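Local coordinates for protein putative succinylglutamate desuccinylase / aspartoacylase (Shewanella amazonensis, PDB 3FMC) that probably acts as a zinc-dependent hydrolase of the succinylglutamate desuccinylase / aspartoacylase family, though its substrate is not established, at residues V52-Q55 / L56-L60; R131-L134 / V135-A139; M210-A213 / A214-P217. One frame throughout, in Å; residues are numbered along the deposited sequence.

Interaction 1. Residues V52-Q55 / L56-L60; sequences VIYQ and LMKLL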
loop_
_atom_site.group_PDB
_atom_site.type_symbol
_atom_site.label_atom_id
_atom_site.label_comp_id
_atom_site.label_asym_id
_atom_site.label_seq_id
_atom_site.Cartn_x
_atom_site.Cartn_y
_atom_site.Cartn_z
ATOM N N VAL C 52 -10.445 -25.686 -3.809
ATOM C CA VAL C 52 -11.785 -26.305 -4.003
ATOM C C VAL C 52 -11.982 -26.756 -5.466
ATOM O O VAL C 52 -12.472 -27.874 -5.752
ATOM C CB VAL C 52 -12.938 -25.417 -3.464
ATOM C CG1 VAL C 52 -14.298 -26.045 -3.800
ATOM C CG2 VAL C 52 -12.805 -25.178 -1.939
ATOM N N ILE C 53 -11.597 -25.897 -6.413
ATOM C CA ILE C 53 -11.685 -26.225 -7.830
ATOM C C ILE C 53 -10.779 -27.425 -8.136
ATOM O O ILE C 53 -11.181 -28.385 -8.841
ATOM C CB ILE C 53 -11.396 -24.992 -8.727
ATOM C CG1 ILE C 53 -12.595 -24.015 -8.666
ATOM C CG2 ILE C 53 -11.099 -25.382 -10.167
ATOM C CD1 ILE C 53 -12.452 -22.730 -9.541
ATOM N N TYR C 54 -9.586 -27.409 -7.571
ATOM C CA TYR C 54 -8.651 -28.507 -7.753
ATOM C C TYR C 54 -9.305 -29.842 -7.315
ATOM O O TYR C 54 -9.339 -30.809 -8.062
ATOM C CB TYR C 54 -7.403 -28.251 -6.918
ATOM C CG TYR C 54 -6.445 -29.415 -6.897
ATOM C CD1 TYR C 54 -5.638 -29.690 -8.012
ATOM C CD2 TYR C 54 -6.344 -30.242 -5.786
ATOM C CE1 TYR C 54 -4.784 -30.747 -8.017
ATOM C CE2 TYR C 54 -5.485 -31.307 -5.791
ATOM C CZ TYR C 54 -4.710 -31.560 -6.913
ATOM O OH TYR C 54 -3.825 -32.600 -6.907
ATOM N N GLN C 55 -9.777 -29.890 -6.080
ATOM C CA GLN C 55 -10.364 -31.122 -5.551
ATOM C C GLN C 55 -11.599 -31.526 -6.339
ATOM O O GLN C 55 -11.799 -32.727 -6.575
ATOM C CB GLN C 55 -10.698 -30.999 -4.068
ATOM C CG GLN C 55 -9.494 -30.807 -3.128
ATOM C CD GLN C 55 -8.670 -32.032 -2.946
ATOM O OE1 GLN C 55 -8.587 -32.849 -3.839
ATOM N NE2 GLN C 55 -7.999 -32.134 -1.835
ATOM N N LEU C 56 -12.412 -30.565 -6.754
ATOM C CA LEU C 56 -13.621 -30.856 -7.505
ATOM C C LEU C 56 -13.237 -31.491 -8.841
ATOM O O LEU C 56 -13.824 -32.500 -9.268
ATOM C CB LEU C 56 -14.478 -29.603 -7.701
ATOM C CG LEU C 56 -15.850 -29.764 -8.378
ATOM C CD1 LEU C 56 -16.751 -30.780 -7.576
ATOM C CD2 LEU C 56 -16.524 -28.387 -8.526
HETATM N N MSE C 57 -12.251 -30.914 -9.524
HETATM C CA MSE C 57 -11.843 -31.493 -10.789
HETATM C C MSE C 57 -11.294 -32.919 -10.611
HETATM O O MSE C 57 -11.568 -33.795 -11.442
HETATM C CB MSE C 57 -10.835 -30.588 -11.497
HETATM C CG MSE C 57 -11.483 -29.330 -11.959
HETATM SE SE MSE C 57 -10.318 -28.190 -13.079
HETATM C CE MSE C 57 -8.799 -28.003 -11.988
ATOM N N LYS C 58 -10.527 -33.158 -9.564
ATOM C CA LYS C 58 -9.990 -34.503 -9.303
ATOM C C LYS C 58 -11.125 -35.518 -9.105
ATOM O O LYS C 58 -11.034 -36.671 -9.573
ATOM C CB LYS C 58 -9.107 -34.533 -8.059
ATOM C CG LYS C 58 -7.874 -33.679 -8.121
ATOM C CD LYS C 58 -6.949 -34.005 -9.238
ATOM C CE LYS C 58 -6.031 -35.130 -8.981
ATOM N NZ LYS C 58 -5.009 -35.073 -10.097
ATOM N N LEU C 59 -12.168 -35.091 -8.388
ATOM C CA LEU C 59 -13.363 -35.942 -8.166
ATOM C C LEU C 59 -14.167 -36.148 -9.447
ATOM O O LEU C 59 -14.584 -37.262 -9.754
ATOM C CB LEU C 59 -14.260 -35.315 -7.093
ATOM C CG LEU C 59 -13.800 -35.436 -5.654
ATOM C CD1 LEU C 59 -14.594 -34.529 -4.729
ATOM C CD2 LEU C 59 -13.870 -36.864 -5.222
ATOM N N LEU C 60 -14.371 -35.070 -10.202
ATOM C CA LEU C 60 -15.172 -35.091 -11.415
ATOM C C LEU C 60 -14.612 -36.048 -12.441
ATOM O O LEU C 60 -15.358 -36.602 -13.241
ATOM C CB LEU C 60 -15.332 -33.727 -12.021
ATOM C CG LEU C 60 -16.381 -32.853 -11.335
ATOM C CD1 LEU C 60 -16.199 -31.411 -11.876
ATOM C CD2 LEU C 60 -17.818 -33.375 -11.536
#
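Lys58 lays its aliphatic chain across one face of the Tyr54 ring, one turn further along the same helix. This CH-pi contact is made by CG of Lys58, which stands 4.1 Å from the centroid of the Tyr54 ring, 15° off the ring normal and offset toward the rim. Two bends in the lysine, at chi2 (-59°) and chi3 (-83°), carry the chain on over the phenol end, where Lys58 CE comes to 3.9 Å from Tyr54 OH. A serine in place of Tyr54 would probably leave the methylenes of Lys58 without the flat surface they rest on, and the lysine chain freer to swing. The second pairing is apolar: Ile53 CG2, anti to the backbone N, meets the terminal methyl CE of selenomethionine Met57 at 3.9 Å. Beneath both pairs run four consecutive i to i+4 backbone hydrogen bonds, from Leu56 N to Val52 O through Leu59 N to Gln55 O; that of Met57 N to Ile53 O measures 2.8 Å. Gln55 is turned elsewhere, its NE2 bonded to the backbone O of Leu251. The helix 48-60 links strand 36-40 to the parallel strand 69-72, and Ile53, Leu56 and Met57 rest on Leu71, with Leu56 also on Ile38. Val52 and Leu59 pack against helix 251-267, while Tyr54 touches Leu332 of the second subunit, and Met57 and Lys58 touch Tyr326 of that same subunit, so the helix is wedged between its own strands, a neighbouring helix and the subunit interface.

Interaction 2. Residues R131-L134 / V135-A139; sequences RATL and VEECA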
loop_
_atom_site.group_PDB
_atom_site.type_symbol
_atom_site.label_atom_id
_atom_site.label_comp_id
_atom_site.label_asym_id
_atom_site.label_seq_id
_atom_site.Cartn_x
_atom_site.Cartn_y
_atom_site.Cartn_z
ATOM N N ARG C 131 -30.785 -15.219 -23.191
ATOM C CA ARG C 131 -29.397 -15.506 -22.948
ATOM C C ARG C 131 -28.548 -14.795 -23.989
ATOM O O ARG C 131 -27.535 -14.210 -23.655
ATOM C CB ARG C 131 -29.109 -16.999 -23.004
ATOM C CG ARG C 131 -27.686 -17.349 -22.545
ATOM C CD ARG C 131 -27.429 -18.829 -22.392
ATOM N NE ARG C 131 -28.624 -19.540 -21.970
ATOM C CZ ARG C 131 -29.028 -19.788 -20.723
ATOM N NH1 ARG C 131 -28.337 -19.416 -19.657
ATOM N NH2 ARG C 131 -30.170 -20.439 -20.556
ATOM N N ALA C 132 -28.969 -14.855 -25.249
ATOM C CA ALA C 132 -28.226 -14.218 -26.330
ATOM C C ALA C 132 -28.162 -12.715 -26.136
ATOM O O ALA C 132 -27.115 -12.107 -26.383
ATOM C CB ALA C 132 -28.835 -14.598 -27.717
ATOM N N THR C 133 -29.258 -12.114 -25.673
ATOM C CA THR C 133 -29.309 -10.690 -25.403
ATOM C C THR C 133 -28.317 -10.320 -24.299
ATOM O O THR C 133 -27.607 -9.327 -24.404
ATOM C CB THR C 133 -30.721 -10.243 -24.993
ATOM O OG1 THR C 133 -31.587 -10.331 -26.136
ATOM C CG2 THR C 133 -30.745 -8.782 -24.426
ATOM N N LEU C 134 -28.281 -11.118 -23.240
ATOM C CA LEU C 134 -27.349 -10.852 -22.127
ATOM C C LEU C 134 -25.884 -10.929 -22.590
ATOM O O LEU C 134 -25.086 -10.082 -22.204
ATOM C CB LEU C 134 -27.578 -11.827 -20.970
ATOM C CG LEU C 134 -28.979 -11.855 -20.348
ATOM C CD1 LEU C 134 -28.926 -12.828 -19.126
ATOM C CD2 LEU C 134 -29.506 -10.483 -19.941
ATOM N N VAL C 135 -25.558 -11.947 -23.377
ATOM C CA VAL C 135 -24.216 -12.178 -23.913
ATOM C C VAL C 135 -23.847 -11.016 -24.860
ATOM O O VAL C 135 -22.736 -10.446 -24.812
ATOM C CB VAL C 135 -24.105 -13.544 -24.599
ATOM C CG1 VAL C 135 -22.794 -13.693 -25.398
ATOM C CG2 VAL C 135 -24.208 -14.672 -23.576
ATOM N N GLU C 136 -24.800 -10.591 -25.658
ATOM C CA GLU C 136 -24.535 -9.487 -26.584
ATOM C C GLU C 136 -24.333 -8.164 -25.864
ATOM O O GLU C 136 -23.551 -7.321 -26.312
ATOM C CB GLU C 136 -25.658 -9.353 -27.632
ATOM C CG GLU C 136 -25.447 -8.141 -28.598
ATOM C CD GLU C 136 -24.070 -8.121 -29.313
ATOM O OE1 GLU C 136 -23.462 -9.198 -29.520
ATOM O OE2 GLU C 136 -23.606 -7.011 -29.672
ATOM N N GLU C 137 -25.062 -7.963 -24.763
ATOM C CA GLU C 137 -24.968 -6.742 -23.980
ATOM C C GLU C 137 -23.576 -6.569 -23.328
ATOM O O GLU C 137 -23.074 -5.433 -23.181
ATOM C CB GLU C 137 -26.091 -6.678 -22.935
ATOM C CG GLU C 137 -27.447 -6.303 -23.514
ATOM C CD GLU C 137 -27.488 -4.894 -24.089
ATOM O OE1 GLU C 137 -27.510 -3.923 -23.330
ATOM O OE2 GLU C 137 -27.488 -4.765 -25.312
ATOM N N CYS C 138 -22.970 -7.697 -22.954
ATOM C CA CYS C 138 -21.617 -7.711 -22.390
ATOM C C CYS C 138 -20.615 -7.289 -23.490
ATOM O O CYS C 138 -19.706 -6.506 -23.240
ATOM C CB CYS C 138 -21.239 -9.100 -21.874
ATOM S SG CYS C 138 -22.125 -9.580 -20.354
ATOM N N ALA C 139 -20.764 -7.864 -24.686
ATOM C CA ALA C 139 -19.917 -7.533 -25.825
ATOM C C ALA C 139 -20.043 -6.056 -26.152
ATOM O O ALA C 139 -19.059 -5.391 -26.404
ATOM C CB ALA C 139 -20.289 -8.397 -27.038
#
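Thr133 and Glu137, a turn apart on helix 123-142, make the side-chain contact here: the methyl CG2 of Thr133 lies 4.2 Å from Glu137 CG, a loose van der Waals touch. Glu137 CG also settles 3.2 Å from the backbone O of Thr133, placed there by a chi1 of -77° that sets it beside its own backbone N. The polar ends of both residues look elsewhere. Thr133 OG1 is bonded to Trp114 NE1 and to the backbone O of Ala129, and Glu137 OE1 forms a salt bridge with Arg140. Val135 leans back on the preceding turn in a similar way, its CG2 branch 3.4 Å from Arg131 O. Four backbone hydrogen bonds of the i to i+4 kind tie the turns together; they run from 2.9 Å for Glu136 N to Ala132 O up to 3.3 Å for Cys138 N to Leu134 O, the last bent to 147° at the hydrogen. Arg131 reaches away from the turn, with NH1 on the backbone O of His163. The whole has the pattern of an amphipathic surface helix: Ala132, Glu136 and Ala139 face solvent, whereas Leu134 and Cys138 turn inward, Leu134 against Pro217 and Trp218 of helix 210-227 and His163 of helix 150-163, Cys138 against Val156 and Ser160. This is plain packing of a partly buried helix on helices 150-163 and 210-227 of the catalytic domain.

Interaction 3. Residues M210-A213 / A214-P217; sequences MDEA and AFVP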
loop_
_atom_site.group_PDB
_atom_site.type_symbol
_atom_site.label_atom_id
_atom_site.label_comp_id
_atom_site.label_asym_id
_atom_site.label_seq_id
_atom_site.Cartn_x
_atom_site.Cartn_y
_atom_site.Cartn_z
HETATM N N MSE C 210 -21.073 -10.782 -8.805
HETATM C CA MSE C 210 -21.311 -11.793 -9.861
HETATM C C MSE C 210 -22.651 -12.507 -9.736
HETATM O O MSE C 210 -23.344 -12.677 -10.741
HETATM C CB MSE C 210 -20.222 -12.860 -9.814
HETATM C CG MSE C 210 -20.550 -14.124 -10.687
HETATM SE SE MSE C 210 -20.887 -13.776 -12.546
HETATM C CE MSE C 210 -19.122 -14.312 -13.149
ATOM N N ASP C 211 -22.976 -13.010 -8.547
ATOM C CA ASP C 211 -24.239 -13.763 -8.373
ATOM C C ASP C 211 -25.427 -12.948 -8.797
ATOM O O ASP C 211 -26.215 -13.377 -9.627
ATOM C CB ASP C 211 -24.397 -14.390 -6.979
ATOM C CG ASP C 211 -24.303 -13.406 -5.795
ATOM O OD1 ASP C 211 -24.121 -12.171 -5.953
ATOM O OD2 ASP C 211 -24.366 -13.940 -4.651
ATOM N N GLU C 212 -25.516 -11.732 -8.293
ATOM C CA GLU C 212 -26.586 -10.813 -8.702
ATOM C C GLU C 212 -26.582 -10.542 -10.197
ATOM O O GLU C 212 -27.610 -10.545 -10.861
ATOM C CB GLU C 212 -26.407 -9.503 -7.961
ATOM C CG GLU C 212 -26.476 -9.640 -6.442
ATOM C CD GLU C 212 -25.684 -8.547 -5.719
ATOM O OE1 GLU C 212 -25.022 -7.695 -6.376
ATOM O OE2 GLU C 212 -25.688 -8.588 -4.487
ATOM N N ALA C 213 -25.401 -10.304 -10.748
ATOM C CA ALA C 213 -25.287 -10.016 -12.168
ATOM C C ALA C 213 -25.832 -11.194 -12.971
ATOM O O ALA C 213 -26.431 -11.009 -14.015
ATOM C CB ALA C 213 -23.817 -9.745 -12.521
ATOM N N ALA C 214 -25.582 -12.401 -12.472
ATOM C CA ALA C 214 -26.046 -13.621 -13.118
ATOM C C ALA C 214 -27.556 -13.844 -12.951
ATOM O O ALA C 214 -28.217 -14.261 -13.905
ATOM C CB ALA C 214 -25.313 -14.822 -12.622
ATOM N N PHE C 215 -28.100 -13.604 -11.757
ATOM C CA PHE C 215 -29.511 -13.969 -11.551
ATOM C C PHE C 215 -30.505 -12.842 -11.701
ATOM O O PHE C 215 -31.678 -13.101 -12.027
ATOM C CB PHE C 215 -29.737 -14.728 -10.216
ATOM C CG PHE C 215 -29.543 -13.880 -8.965
ATOM C CD1 PHE C 215 -30.384 -12.831 -8.663
ATOM C CD2 PHE C 215 -28.595 -14.245 -8.022
ATOM C CE1 PHE C 215 -30.216 -12.103 -7.494
ATOM C CE2 PHE C 215 -28.433 -13.532 -6.841
ATOM C CZ PHE C 215 -29.234 -12.447 -6.589
ATOM N N VAL C 216 -30.104 -11.595 -11.469
ATOM C CA VAL C 216 -31.116 -10.539 -11.538
ATOM C C VAL C 216 -31.856 -10.499 -12.881
ATOM O O VAL C 216 -33.099 -10.326 -12.885
ATOM C CB VAL C 216 -30.573 -9.128 -11.108
ATOM C CG1 VAL C 216 -31.545 -8.025 -11.461
ATOM C CG2 VAL C 216 -30.286 -9.102 -9.613
ATOM N N PRO C 217 -31.143 -10.609 -14.026
ATOM C CA PRO C 217 -31.969 -10.482 -15.244
ATOM C C PRO C 217 -33.038 -11.567 -15.350
ATOM O O PRO C 217 -34.184 -11.305 -15.762
ATOM C CB PRO C 217 -30.952 -10.638 -16.402
ATOM C CG PRO C 217 -29.605 -10.374 -15.794
ATOM C CD PRO C 217 -29.708 -10.780 -14.348
#
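The Phe215 ring lies flat against the preceding turn, with Glu212 CA over the centre of one face, 3.8 Å from the ring centroid and 13° off the normal, a CH-pi contact from a backbone carbon. Glu212 runs alongside the ring, pointing the same way, and its CG comes to 3.9 Å from Phe215 CZ; the carboxylate plane stands 81° from that of the ring. Asp211 O approaches the ring obliquely, 3.0 Å from Phe215 CD2. A chi1 of 69° places Phe215 CG between its backbone N and carbonyl carbon, folding the ring back over the helix. Asp211 OD1 accepts the N-H of Glu212 on its anti side, with Glu212 N at 2.8 Å and well out of the carboxylate plane, and its OD2 takes a bond with Thr240 OG1. Glu212 OE1 turns back to Gly207 N and Ala209 N. Among the backbone bonds, Val216 N to Glu212 O is 2.8 Å long and fairly straight. The next link is missing because Pro217 carries no N-H: its CD sits 3.3 Å from Ala213 O, and the helix kinks there. The side chain of selenomethionine Met210 packs on Tyr37, Gln39 and Leu158, while its N is held by Asn101 OD1. The arrangement is that of the first turns of a helix, 210-227, with a carboxylate reaching back to amides at its start and a proline kink about two turns in, buried in the core of the family's catalytic domain.

How the interactions relate
The three contacts follow one another along the chain, each within a single helix: interaction 1 in helix 48-60, interaction 2 in helix 123-142 and interaction 3 in helix 210-227, all within the catalytic domain typical of this family. Interactions 2 and 3 are neighbours, their centres about 13 Å apart, and they meet where Leu134 CD2 packs on Pro217 CB at 3.8 Å; helix 150-163 borders both. Interaction 1 stands apart, its centre about 25 Å from that of interaction 3 and 30 Å from that of interaction 2. Strand 36-40 touches both interaction 1 and interaction 3. Interaction 1 alone reaches another subunit, so of the three it is the one at a subunit interface.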